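Local coordinates for folylpolyglutamate synthase protein FOLC (Mycobacterium tuberculosis, PDB 2VOR) that probably catalyses the ATP-dependent addition of L-glutamate to dihydropteroate and, successively, to tetrahydrofolate, making dihydrofolate and folylpolyglutamates, at residues N73-V78 with V193-S198; I199-Y204 with L382-V387. All blocks are in the same frame, centred on the assembly; numbering follows the deposited sequence.

Contact 1 of 2, residues N73-V78 with V193-S198. With CO (cobalt (II) ion), chain D; ACP (phosphomethylphosphonic acid adenylate ester), chain B.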
# COMPACT_ATOMS: atom_id res chain seq x y z
N ASN A 73 -6.68 1.01 3.63
CA ASN A 73 -5.74 2.03 3.23
C ASN A 73 -4.51 2.07 4.15
O ASN A 73 -4.64 1.94 5.39
CB ASN A 73 -6.40 3.35 3.33
CG ASN A 73 -7.36 3.63 2.16
OD1 ASN A 73 -8.54 3.94 2.41
ND2 ASN A 73 -6.85 3.59 0.89
N GLY A 74 -3.33 2.28 3.53
CA GLY A 74 -2.15 2.55 4.28
C GLY A 74 -1.43 1.28 4.50
O GLY A 74 -0.46 1.28 5.14
N LYS A 75 -1.85 0.17 3.95
CA LYS A 75 -1.11 -1.03 4.28
C LYS A 75 0.33 -0.98 3.82
O LYS A 75 1.26 -1.47 4.51
CB LYS A 75 -1.74 -2.34 3.75
CG LYS A 75 -3.25 -2.57 3.96
CD LYS A 75 -3.63 -4.04 3.43
CE LYS A 75 -3.69 -4.01 1.87
NZ LYS A 75 -4.60 -2.81 1.46
N THR A 76 0.51 -0.52 2.58
CA THR A 76 1.88 -0.42 1.98
C THR A 76 2.78 0.54 2.70
O THR A 76 3.85 0.20 3.04
CB THR A 76 1.89 -0.10 0.46
OG1 THR A 76 1.58 -1.31 -0.20
CG2 THR A 76 3.35 0.33 0.01
N SER A 77 2.28 1.74 2.94
CA SER A 77 2.94 2.68 3.75
C SER A 77 3.39 2.20 5.13
O SER A 77 4.51 2.50 5.52
CB SER A 77 2.05 3.87 3.94
OG SER A 77 1.87 4.46 2.71
N VAL A 78 2.46 1.59 5.89
CA VAL A 78 2.70 1.05 7.20
C VAL A 78 3.74 -0.04 7.05
O VAL A 78 4.68 -0.10 7.88
CB VAL A 78 1.38 0.49 7.88
CG1 VAL A 78 1.69 -0.30 9.19
CG2 VAL A 78 0.39 1.63 8.17
N VAL A 193 -1.70 -6.27 12.23
CA VAL A 193 -1.95 -4.84 12.24
C VAL A 193 -3.12 -4.66 11.35
O VAL A 193 -3.16 -5.30 10.29
CB VAL A 193 -0.73 -4.09 11.58
CG1 VAL A 193 -0.88 -2.59 11.69
CG2 VAL A 193 0.66 -4.62 12.17
N ILE A 194 -4.07 -3.81 11.74
CA ILE A 194 -5.25 -3.56 10.92
C ILE A 194 -5.33 -2.06 10.74
O ILE A 194 -5.69 -1.31 11.66
CB ILE A 194 -6.63 -4.11 11.54
CG1 ILE A 194 -6.48 -5.52 12.15
CG2 ILE A 194 -7.76 -4.14 10.55
CD1 ILE A 194 -6.51 -6.64 11.12
N THR A 195 -5.07 -1.60 9.53
CA THR A 195 -5.10 -0.20 9.22
C THR A 195 -6.57 0.22 8.87
O THR A 195 -7.51 -0.64 8.81
CB THR A 195 -4.18 0.02 8.03
OG1 THR A 195 -4.79 -0.53 6.83
CG2 THR A 195 -2.86 -0.72 8.26
N PRO A 196 -6.81 1.53 8.64
CA PRO A 196 -8.24 1.89 8.50
C PRO A 196 -8.99 1.11 7.40
O PRO A 196 -8.46 0.90 6.29
CB PRO A 196 -8.19 3.37 8.24
CG PRO A 196 -6.92 3.84 9.04
CD PRO A 196 -5.94 2.71 8.81
N ILE A 197 -10.20 0.64 7.73
CA ILE A 197 -11.02 -0.17 6.85
C ILE A 197 -12.12 0.72 6.27
O ILE A 197 -12.77 1.46 7.00
CB ILE A 197 -11.61 -1.39 7.60
CG1 ILE A 197 -10.51 -2.40 7.93
CG2 ILE A 197 -12.74 -2.05 6.82
CD1 ILE A 197 -10.99 -3.69 8.61
N SER A 198 -12.28 0.68 4.94
CA SER A 198 -13.37 1.46 4.29
C SER A 198 -13.68 0.89 2.89
O SER A 198 -13.26 -0.21 2.57
CB SER A 198 -13.09 2.98 4.31
OG SER A 198 -12.29 3.35 3.23
CO CO D . -0.62 -1.93 -0.81
PG ACP B . -2.52 0.03 -2.46
O1G ACP B . -0.84 -0.31 -1.88
O2G ACP B . -3.28 -1.06 -3.25
O3G ACP B . -2.41 1.34 -3.18
PB ACP B . -2.67 0.34 0.55
O1B ACP B . -3.65 -0.09 1.56
O2B ACP B . -1.50 -0.57 0.57
C3B ACP B . -3.59 -0.12 -0.99
PA ACP B . -0.97 2.50 0.61
O1A ACP B . -0.48 2.42 -0.89
O2A ACP B . -0.24 3.38 1.59
O3A ACP B . -2.50 1.88 0.77
O5' ACP B . -1.78 3.95 0.16
C5' ACP B . -2.69 4.12 -1.02
C4' ACP B . -3.29 5.51 -1.10
O4' ACP B . -4.13 5.56 0.08
C3' ACP B . -2.22 6.56 -0.79
O3' ACP B . -1.64 7.10 -1.97
C2' ACP B . -2.96 7.66 -0.04
O2' ACP B . -3.69 8.51 -0.93
C1' ACP B . -4.01 6.89 0.70
N9 ACP B . -3.76 6.51 2.13
C8 ACP B . -2.67 5.87 2.67
N7 ACP B . -2.86 5.66 3.98
C5 ACP B . -4.06 6.21 4.27
C6 ACP B . -4.80 6.30 5.44
N6 ACP B . -4.34 5.81 6.59
N1 ACP B . -6.02 6.86 5.35
C2 ACP B . -6.50 7.38 4.24
N3 ACP B . -5.82 7.32 3.11
C4 ACP B . -4.63 6.72 3.11
O HOH W 1 -9.70 3.35 4.73
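T195 lays its side chain against the turn that leads into helix 75-88, its CG2 sliding past V78 CG2 at 4.0 Å while the side chain as a whole crosses that of K75 at about a right angle, OG1 lying near K75 CG. Set between the backbone N and the carbonyl carbon (chi1 72°), OG1 donates to N73 O at 2.9 Å, approaching from above the carbonyl plane. The backbone N of N73 gives a nearly straight bond of 3.2 Å to P196 O, so two bonds of opposite sense fasten N73 to the chain that follows strand 191-194. A water joins N73 OD1 to S198 OG, and the same N73 oxygen also accepts a bond from N355. Held in this way, the turn presents its N-H groups to the nucleotide analogue. G74 N reaches the bridging O3A, and K75 bends at chi3 and chi4 to bring NZ within 2.9 Å of O1B, where its own backbone N also donates. S77 grips O2A with both N and OG. T76 OG1 meets cobalt at 2.4 Å, beside O1G and O2B of the analogue, with E174 and the carbonyl of S98 completing the site. Phosphates wrapped by a glycine-lysine-threonine turn at a helix N-terminus are the signature of the P-loop in Mur ligase ATP sites.

Contact 2 of 2, residues I199-Y204 with L382-V387. With CO (cobalt (II) ion), chain E.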
# COMPACT_ATOMS: atom_id res chain seq x y z
N ILE A 199 -14.43 1.58 2.06
CA ILE A 199 -14.75 1.02 0.73
C ILE A 199 -13.58 1.19 -0.26
O ILE A 199 -12.94 2.25 -0.31
CB ILE A 199 -16.05 1.62 0.12
CG1 ILE A 199 -17.27 1.28 1.01
CG2 ILE A 199 -16.28 1.13 -1.31
CD1 ILE A 199 -17.34 -0.23 1.45
N ASP A 200 -13.31 0.13 -1.03
CA ASP A 200 -12.30 0.15 -2.09
C ASP A 200 -12.76 -0.54 -3.37
O ASP A 200 -13.07 0.12 -4.35
CB ASP A 200 -11.01 -0.52 -1.64
CG ASP A 200 -9.94 -0.49 -2.74
OD1 ASP A 200 -9.58 0.63 -3.18
OD2 ASP A 200 -9.52 -1.57 -3.23
N HIS A 201 -12.74 -1.86 -3.35
CA HIS A 201 -13.30 -2.69 -4.39
C HIS A 201 -14.84 -2.77 -4.25
O HIS A 201 -15.37 -3.09 -3.21
CB HIS A 201 -12.69 -4.11 -4.30
CG HIS A 201 -13.29 -5.06 -5.27
ND1 HIS A 201 -12.93 -5.08 -6.60
CD2 HIS A 201 -14.24 -6.02 -5.12
CE1 HIS A 201 -13.63 -6.00 -7.23
NE2 HIS A 201 -14.45 -6.57 -6.36
N VAL A 202 -15.58 -2.45 -5.29
CA VAL A 202 -17.05 -2.30 -5.11
C VAL A 202 -17.82 -3.48 -5.76
O VAL A 202 -17.75 -3.65 -6.97
CB VAL A 202 -17.54 -0.96 -5.72
CG1 VAL A 202 -19.03 -0.84 -5.61
CG2 VAL A 202 -16.90 0.23 -5.07
N ASP A 203 -18.51 -4.29 -4.94
CA ASP A 203 -19.47 -5.33 -5.38
C ASP A 203 -20.92 -4.91 -5.17
O ASP A 203 -21.81 -5.36 -5.89
CB ASP A 203 -19.29 -6.62 -4.57
CG ASP A 203 -17.96 -7.30 -4.83
OD1 ASP A 203 -17.52 -7.21 -5.96
OD2 ASP A 203 -17.34 -7.89 -3.91
N TYR A 204 -21.16 -4.10 -4.15
CA TYR A 204 -22.48 -3.59 -3.83
C TYR A 204 -22.39 -2.12 -3.57
O TYR A 204 -21.34 -1.65 -3.19
CB TYR A 204 -23.02 -4.30 -2.58
CG TYR A 204 -23.06 -5.79 -2.79
CD1 TYR A 204 -24.04 -6.37 -3.57
CD2 TYR A 204 -22.06 -6.62 -2.27
CE1 TYR A 204 -24.06 -7.74 -3.80
CE2 TYR A 204 -22.07 -8.01 -2.51
CZ TYR A 204 -23.05 -8.55 -3.29
OH TYR A 204 -23.10 -9.90 -3.52
N LEU A 382 -9.24 2.26 -12.31
CA LEU A 382 -9.68 0.92 -12.65
C LEU A 382 -11.21 0.75 -12.45
O LEU A 382 -11.83 1.41 -11.60
CB LEU A 382 -8.90 -0.13 -11.83
CG LEU A 382 -7.38 0.03 -11.81
CD1 LEU A 382 -6.79 -1.23 -11.28
CD2 LEU A 382 -6.75 0.42 -13.15
N GLY A 383 -11.83 -0.14 -13.24
CA GLY A 383 -13.31 -0.29 -13.26
C GLY A 383 -13.95 -0.91 -12.02
O GLY A 383 -15.17 -0.90 -11.89
N ASP A 384 -13.18 -1.48 -11.10
CA ASP A 384 -13.79 -2.02 -9.89
C ASP A 384 -13.84 -1.01 -8.73
O ASP A 384 -14.14 -1.39 -7.60
CB ASP A 384 -13.11 -3.31 -9.46
CG ASP A 384 -11.66 -3.09 -9.10
OD1 ASP A 384 -11.07 -2.28 -9.84
OD2 ASP A 384 -11.12 -3.67 -8.09
N LYS A 385 -13.54 0.26 -9.00
CA LYS A 385 -13.39 1.22 -7.90
C LYS A 385 -14.66 1.98 -7.77
O LYS A 385 -15.48 1.98 -8.71
CB LYS A 385 -12.24 2.22 -8.10
CG LYS A 385 -10.85 1.67 -7.96
CD LYS A 385 -10.80 0.32 -7.29
CE LYS A 385 -9.33 -0.12 -7.13
NZ LYS A 385 -9.15 -1.42 -6.48
N ASP A 386 -14.84 2.65 -6.62
CA ASP A 386 -15.93 3.68 -6.46
C ASP A 386 -15.48 4.96 -7.22
O ASP A 386 -14.98 5.92 -6.64
CB ASP A 386 -16.22 3.95 -4.97
CG ASP A 386 -17.40 4.88 -4.75
OD1 ASP A 386 -17.88 5.51 -5.73
OD2 ASP A 386 -17.85 4.97 -3.57
N VAL A 387 -15.61 4.91 -8.54
CA VAL A 387 -15.14 6.01 -9.38
C VAL A 387 -15.72 7.38 -9.01
O VAL A 387 -15.01 8.38 -8.95
CB VAL A 387 -15.44 5.68 -10.85
CG1 VAL A 387 -15.14 6.89 -11.76
CG2 VAL A 387 -14.65 4.40 -11.21
CO CO E . -15.81 -8.18 -7.18
O HOH W 2 -15.67 -9.26 -5.67
O HOH W 3 -15.88 -6.39 -8.40
O HOH W 4 -14.61 -8.74 -9.13
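Two irregular loops meet backbone to backbone where V202 N donates to D384 O at 2.9 Å, with H201 and K385 the closest alpha carbons. The second loop is a type I beta turn, L382 to K385, ahead of helix 387-394, and the contact spans the interface between the central and C-terminal domains of the Mur ligase fold. Its polar side is a salt-bridge network of D200, D384 and K385. The lysine starts away from the other loop, but a bend at chi2 (-15°) followed by two extended torsions carries its ammonium back to D200. There NZ meets OD2 at 3.3 Å on the syn side, tilted out of the carboxylate plane, and a weak bond ties the same nitrogen to D384 OD2. The ammonium thus lies between two carboxylates and probably eases the repulsion between them. The other oxygen of D200 bonds weakly to H354; both residues belong to the magnesium site, which places this network beside the catalytic cleft. The apolar part of the contact is V202 CG2, which rests on D386, 3.5 Å from its N and 3.8 Å from its CB, while D386 OD1 caps the following helix at G389. With CG anti to the backbone N (chi1 176°), H201 swings its ring over to D384, where its plane is turned 54° from the carboxylate. Its two nitrogens divide the work: NE2 binds a cobalt ion at 2.3 Å, alongside D203 OD1 and three waters, whereas ND1 donates in the ring plane to the anti lone pair of D384 OD2 at 2.7 Å.

In the fold
The two contacts follow one another along a single run of chain: 193-198 leaves the central sheet to bond with the phosphate-binding turn, and 199-204 continues outward to meet the C-terminal domain. Contact 1 is buried, near the middle of the molecule, whereas contact 2 lies at the surface, their centres about 17 Å apart. Their chemistry follows their place. Inside, backbone carbonyls, a threonine hydroxyl and small apolar side chains join the phosphate-binding turn to the sheet; outside, carboxylates, a lysine and a histidine join loops of different domains. Each has a cobalt ion, the inner one nucleotide-bound and the outer one water-rich.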